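PDB 7JVH: glycoside Hydrolase Family 43_12 from Metagenome, which probably hydrolyses glycosidic bonds of arabinose- or xylose-containing plant polysaccharides. Local coordinates for residues Ser175-Asn189 with Trp237-Tyr250. Sequence-based numbering, arbitrary orientation.
Sequences SLFFDDNGKAYLVHN and WIEGPHIYKKNGTY
Strand 239-246 runs nearly parallel to strand 175-178, at 9°, and antiparallel to strand 184-189, at 163°; its axis comes within 6.7 Å of the first and 6.1 Å of the second, and side chains make the join. In the middle, I243 lays CG2 over one face of the F177 ring, 3.7 Å from its centroid. V187 CG1 packs on P241 CB at 3.6 Å, and close by S175 OG and H242 ND1 share a hydrogen bond of 2.8 Å at the ring edge, near its plane. Beyond F177, the fully extended K245 chain carries NZ to two carboxylates: D179 OD1 at 2.8 Å, on its syn lone pair, and D180 OD2 at 2.7 Å. Y250 OH, which accepts from K245 NZ, donates to D179 OD2, modelled doubtfully close. A methionine in place of K245 would probably leave the D179 and D180 carboxylates without this ammonium between them. At the other end, N189 turns its amide almost parallel to the W237 ring, and ND2 gives I238 O a fairly straight bond (165°) of 2.8 Å. Two adjacent blades of the family 43 five-bladed beta-propeller thus join face to face, with strands 203-210 and 249-255 continuing their sheets and strand 120-129 touching S175 and H242.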
loop_
_atom_site.group_PDB
_atom_site.type_symbol
_atom_site.label_atom_id
_atom_site.label_comp_id
_atom_site.label_asym_id
_atom_site.label_seq_id
_atom_site.Cartn_x
_atom_site.Cartn_y
_atom_site.Cartn_z
ATOM N N SER A 175 7.817 15.463 6.037
ATOM C CA SER A 175 8.712 14.678 6.882
ATOM C C SER A 175 9.378 15.603 7.893
ATOM O O SER A 175 9.948 16.621 7.534
ATOM C CB SER A 175 9.746 13.959 6.005
ATOM O OG SER A 175 10.599 13.127 6.729
ATOM N N LEU A 176 9.288 15.234 9.170
ATOM C CA LEU A 176 9.836 16.007 10.271
ATOM C C LEU A 176 11.242 15.528 10.628
ATOM O O LEU A 176 11.602 14.375 10.369
ATOM C CB LEU A 176 8.944 15.881 11.497
ATOM C CG LEU A 176 7.491 16.288 11.336
ATOM C CD1 LEU A 176 6.638 15.660 12.428
ATOM C CD2 LEU A 176 7.362 17.799 11.334
ATOM N N PHE A 177 12.030 16.441 11.207
ATOM C CA PHE A 177 13.353 16.151 11.734
ATOM C C PHE A 177 13.562 16.964 13.005
ATOM O O PHE A 177 13.263 18.164 13.035
ATOM C CB PHE A 177 14.437 16.494 10.710
ATOM C CG PHE A 177 15.811 16.611 11.301
ATOM C CD1 PHE A 177 16.578 15.484 11.550
ATOM C CD2 PHE A 177 16.333 17.866 11.631
ATOM C CE1 PHE A 177 17.836 15.605 12.115
ATOM C CE2 PHE A 177 17.593 17.989 12.195
ATOM C CZ PHE A 177 18.351 16.856 12.430
ATOM N N PHE A 178 14.081 16.307 14.050
ATOM C CA PHE A 178 14.274 16.914 15.358
ATOM C C PHE A 178 15.755 17.056 15.690
ATOM O O PHE A 178 16.416 16.081 16.009
ATOM C CB PHE A 178 13.553 16.077 16.415
ATOM C CG PHE A 178 12.114 15.815 16.092
ATOM C CD1 PHE A 178 11.175 16.831 16.186
ATOM C CD2 PHE A 178 11.699 14.551 15.672
ATOM C CE1 PHE A 178 9.836 16.594 15.873
ATOM C CE2 PHE A 178 10.364 14.301 15.355
ATOM C CZ PHE A 178 9.431 15.324 15.457
ATOM N N ASP A 179 16.259 18.291 15.616
ATOM C CA ASP A 179 17.679 18.609 15.825
ATOM C C ASP A 179 18.078 18.500 17.308
ATOM O O ASP A 179 17.269 18.120 18.139
ATOM C CB ASP A 179 17.984 20.012 15.291
ATOM C CG ASP A 179 19.382 20.137 14.735
ATOM O OD1 ASP A 179 20.290 19.408 15.200
ATOM O OD2 ASP A 179 19.568 20.953 13.806
ATOM N N ASP A 180 19.347 18.790 17.607
ATOM C CA ASP A 180 19.932 18.599 18.951
ATOM C C ASP A 180 19.899 19.858 19.839
ATOM O O ASP A 180 20.443 19.834 20.935
ATOM C CB ASP A 180 21.377 18.034 18.865
ATOM C CG ASP A 180 22.221 18.713 17.807
ATOM O OD1 ASP A 180 22.108 19.951 17.644
ATOM O OD2 ASP A 180 22.982 17.995 17.104
ATOM N N ASN A 181 19.257 20.928 19.355
ATOM C CA ASN A 181 19.114 22.180 20.093
ATOM C C ASN A 181 17.660 22.492 20.372
ATOM O O ASN A 181 17.312 23.647 20.500
ATOM C CB ASN A 181 19.718 23.353 19.303
ATOM C CG ASN A 181 19.318 23.356 17.844
ATOM O OD1 ASN A 181 18.345 22.726 17.431
ATOM N ND2 ASN A 181 20.072 24.067 17.050
ATOM N N GLY A 182 16.786 21.485 20.417
ATOM C CA GLY A 182 15.382 21.716 20.702
ATOM C C GLY A 182 14.575 22.252 19.533
ATOM O O GLY A 182 13.348 22.334 19.618
ATOM N N LYS A 183 15.241 22.567 18.419
ATOM C CA LYS A 183 14.561 23.016 17.220
ATOM C C LYS A 183 14.095 21.837 16.375
ATOM O O LYS A 183 14.800 20.834 16.237
ATOM C CB LYS A 183 15.466 23.947 16.415
ATOM C CG LYS A 183 15.761 25.241 17.153
ATOM C CD LYS A 183 16.600 26.172 16.290
ATOM C CE LYS A 183 16.915 27.506 16.953
ATOM N NZ LYS A 183 15.761 28.431 16.826
ATOM N N ALA A 184 12.887 21.969 15.823
ATOM C CA ALA A 184 12.292 20.978 14.945
ATOM C C ALA A 184 12.063 21.580 13.572
ATOM O O ALA A 184 11.821 22.776 13.437
ATOM C CB ALA A 184 10.984 20.499 15.533
ATOM N N TYR A 185 12.145 20.730 12.549
ATOM C CA TYR A 185 11.995 21.155 11.165
ATOM C C TYR A 185 11.065 20.224 10.410
ATOM O O TYR A 185 10.746 19.126 10.865
ATOM C CB TYR A 185 13.362 21.245 10.495
ATOM C CG TYR A 185 14.291 22.174 11.239
ATOM C CD1 TYR A 185 14.238 23.548 11.036
ATOM C CD2 TYR A 185 15.204 21.680 12.179
ATOM C CE1 TYR A 185 15.074 24.408 11.725
ATOM C CE2 TYR A 185 16.044 22.531 12.874
ATOM C CZ TYR A 185 15.974 23.895 12.644
ATOM O OH TYR A 185 16.807 24.738 13.334
ATOM N N LEU A 186 10.608 20.700 9.255
ATOM C CA LEU A 186 9.703 19.955 8.412
ATOM C C LEU A 186 10.109 20.211 6.984
ATOM O O LEU A 186 10.244 21.359 6.570
ATOM C CB LEU A 186 8.276 20.428 8.648
ATOM C CG LEU A 186 7.178 19.677 7.897
ATOM C CD1 LEU A 186 5.853 19.876 8.611
ATOM C CD2 LEU A 186 7.093 20.084 6.419
ATOM N N VAL A 187 10.322 19.133 6.234
ATOM C CA VAL A 187 10.692 19.221 4.837
ATOM C C VAL A 187 9.591 18.577 4.008
ATOM O O VAL A 187 8.920 17.627 4.456
ATOM C CB VAL A 187 12.065 18.569 4.571
ATOM C CG1 VAL A 187 11.984 17.040 4.682
ATOM C CG2 VAL A 187 12.622 19.065 3.253
ATOM N N HIS A 188 9.376 19.109 2.804
ATOM C CA HIS A 188 8.363 18.571 1.916
ATOM C C HIS A 188 8.649 18.953 0.484
ATOM O O HIS A 188 9.503 19.808 0.223
ATOM C CB HIS A 188 6.961 19.019 2.358
ATOM C CG HIS A 188 6.664 20.461 2.065
ATOM N ND1 HIS A 188 5.922 20.858 0.976
ATOM C CD2 HIS A 188 6.980 21.596 2.736
ATOM C CE1 HIS A 188 5.808 22.180 0.981
ATOM N NE2 HIS A 188 6.443 22.650 2.036
ATOM N N ASN A 189 7.965 18.254 -0.437
ATOM C CA ASN A 189 7.963 18.576 -1.860
ATOM C C ASN A 189 6.961 19.716 -2.070
ATOM O O ASN A 189 5.981 19.816 -1.340
ATOM C CB ASN A 189 7.644 17.303 -2.675
ATOM C CG ASN A 189 6.951 17.578 -4.010
ATOM O OD1 ASN A 189 5.797 18.002 -4.036
ATOM N ND2 ASN A 189 7.632 17.281 -5.118
ATOM N N TRP A 237 9.996 15.363 -10.673
ATOM C CA TRP A 237 9.327 15.147 -9.388
ATOM C C TRP A 237 10.200 14.729 -8.200
ATOM O O TRP A 237 9.910 13.736 -7.535
ATOM C CB TRP A 237 8.188 14.137 -9.569
ATOM C CG TRP A 237 6.885 14.798 -9.885
ATOM C CD1 TRP A 237 6.378 15.080 -11.117
ATOM C CD2 TRP A 237 5.932 15.271 -8.930
ATOM N NE1 TRP A 237 5.163 15.702 -10.987
ATOM C CE2 TRP A 237 4.859 15.824 -9.654
ATOM C CE3 TRP A 237 5.883 15.279 -7.530
ATOM C CZ2 TRP A 237 3.746 16.392 -9.029
ATOM C CZ3 TRP A 237 4.772 15.826 -6.903
ATOM C CH2 TRP A 237 3.720 16.383 -7.656
ATOM N N ILE A 238 11.246 15.508 -7.912
ATOM C CA ILE A 238 11.994 15.333 -6.688
ATOM C C ILE A 238 11.025 15.395 -5.516
ATOM O O ILE A 238 10.234 16.319 -5.408
ATOM C CB ILE A 238 13.152 16.347 -6.516
ATOM C CG1 ILE A 238 13.990 15.984 -5.284
ATOM C CG2 ILE A 238 12.647 17.773 -6.428
ATOM C CD1 ILE A 238 15.474 16.204 -5.455
ATOM N N GLU A 239 11.091 14.380 -4.650
ATOM C CA GLU A 239 10.127 14.199 -3.580
ATOM C C GLU A 239 10.678 13.248 -2.507
ATOM O O GLU A 239 11.883 13.045 -2.419
ATOM C CB GLU A 239 8.787 13.718 -4.174
ATOM C CG GLU A 239 8.793 12.311 -4.735
ATOM C CD GLU A 239 7.563 12.007 -5.601
ATOM O OE1 GLU A 239 6.529 12.657 -5.446
ATOM O OE2 GLU A 239 7.601 11.106 -6.458
ATOM N N GLY A 240 9.779 12.715 -1.668
ATOM C CA GLY A 240 10.121 11.904 -0.522
ATOM C C GLY A 240 11.312 12.407 0.299
ATOM O O GLY A 240 12.154 11.616 0.702
ATOM N N PRO A 241 11.419 13.718 0.604
ATOM C CA PRO A 241 12.599 14.231 1.320
ATOM C C PRO A 241 12.674 13.731 2.765
ATOM O O PRO A 241 11.662 13.753 3.469
ATOM C CB PRO A 241 12.381 15.755 1.308
ATOM C CG PRO A 241 10.888 15.922 1.163
ATOM C CD PRO A 241 10.406 14.764 0.330
ATOM N N HIS A 242 13.857 13.265 3.189
ATOM C CA HIS A 242 14.128 12.956 4.595
ATOM C C HIS A 242 15.449 13.598 5.043
ATOM O O HIS A 242 16.456 13.542 4.326
ATOM C CB HIS A 242 14.181 11.442 4.828
ATOM C CG HIS A 242 12.878 10.745 4.594
ATOM N ND1 HIS A 242 11.770 10.955 5.384
ATOM C CD2 HIS A 242 12.503 9.837 3.658
ATOM C CE1 HIS A 242 10.772 10.210 4.942
ATOM N NE2 HIS A 242 11.192 9.527 3.898
ATOM N N ILE A 243 15.433 14.191 6.241
ATOM C CA ILE A 243 16.633 14.722 6.870
ATOM C C ILE A 243 17.151 13.725 7.889
ATOM O O ILE A 243 16.378 13.157 8.662
ATOM C CB ILE A 243 16.392 16.073 7.583
ATOM C CG1 ILE A 243 15.820 17.124 6.627
ATOM C CG2 ILE A 243 17.685 16.586 8.202
ATOM C CD1 ILE A 243 16.804 17.662 5.615
ATOM N N TYR A 244 18.472 13.501 7.864
ATOM C CA TYR A 244 19.192 12.764 8.894
ATOM C C TYR A 244 20.406 13.595 9.262
ATOM O O TYR A 244 20.901 14.364 8.445
ATOM C CB TYR A 244 19.629 11.379 8.391
ATOM C CG TYR A 244 18.552 10.593 7.670
ATOM C CD1 TYR A 244 17.584 9.871 8.369
ATOM C CD2 TYR A 244 18.513 10.568 6.279
ATOM C CE1 TYR A 244 16.617 9.154 7.705
ATOM C CE2 TYR A 244 17.536 9.850 5.600
ATOM C CZ TYR A 244 16.599 9.150 6.313
ATOM O OH TYR A 244 15.639 8.454 5.618
ATOM N N LYS A 245 20.871 13.461 10.503
ATOM C CA LYS A 245 22.083 14.141 10.942
ATOM C C LYS A 245 23.048 13.106 11.454
ATOM O O LYS A 245 22.671 12.287 12.273
ATOM C CB LYS A 245 21.765 15.143 12.039
ATOM C CG LYS A 245 22.854 16.180 12.255
ATOM C CD LYS A 245 22.455 17.116 13.384
ATOM C CE LYS A 245 23.508 18.158 13.640
ATOM N NZ LYS A 245 23.041 19.106 14.679
ATOM N N LYS A 246 24.290 13.149 10.957
ATOM C CA LYS A 246 25.328 12.182 11.314
ATOM C C LYS A 246 26.716 12.836 11.315
ATOM O O LYS A 246 27.128 13.429 10.324
ATOM C CB LYS A 246 25.284 11.017 10.331
ATOM C CG LYS A 246 25.924 9.730 10.833
ATOM C CD LYS A 246 25.644 8.593 9.872
ATOM C CE LYS A 246 26.550 7.399 10.083
ATOM N NZ LYS A 246 27.942 7.708 9.625
ATOM N N ASN A 247 27.430 12.704 12.437
ATOM C CA ASN A 247 28.748 13.339 12.655
ATOM C C ASN A 247 28.722 14.839 12.409
ATOM O O ASN A 247 29.620 15.383 11.774
ATOM C CB ASN A 247 29.836 12.698 11.779
ATOM C CG ASN A 247 29.847 11.182 11.875
ATOM O OD1 ASN A 247 30.024 10.481 10.874
ATOM N ND2 ASN A 247 29.655 10.668 13.088
ATOM N N GLY A 248 27.664 15.494 12.892
ATOM C CA GLY A 248 27.509 16.936 12.778
ATOM C C GLY A 248 27.049 17.463 11.429
ATOM O O GLY A 248 26.781 18.660 11.308
ATOM N N THR A 249 26.913 16.583 10.429
ATOM C CA THR A 249 26.504 16.951 9.075
ATOM C C THR A 249 25.032 16.608 8.845
ATOM O O THR A 249 24.553 15.581 9.324
ATOM C CB THR A 249 27.365 16.206 8.036
ATOM O OG1 THR A 249 28.741 16.556 8.211
ATOM C CG2 THR A 249 26.953 16.534 6.617
ATOM N N TYR A 250 24.322 17.469 8.106
ATOM C CA TYR A 250 22.924 17.245 7.724
ATOM C C TYR A 250 22.865 16.563 6.372
ATOM O O TYR A 250 23.663 16.850 5.482
ATOM C CB TYR A 250 22.130 18.569 7.694
ATOM C CG TYR A 250 22.026 19.222 9.055
ATOM C CD1 TYR A 250 20.978 18.920 9.907
ATOM C CD2 TYR A 250 23.010 20.094 9.506
ATOM C CE1 TYR A 250 20.893 19.488 11.167
ATOM C CE2 TYR A 250 22.950 20.645 10.773
ATOM C CZ TYR A 250 21.877 20.354 11.590
ATOM O OH TYR A 250 21.788 20.910 12.844
#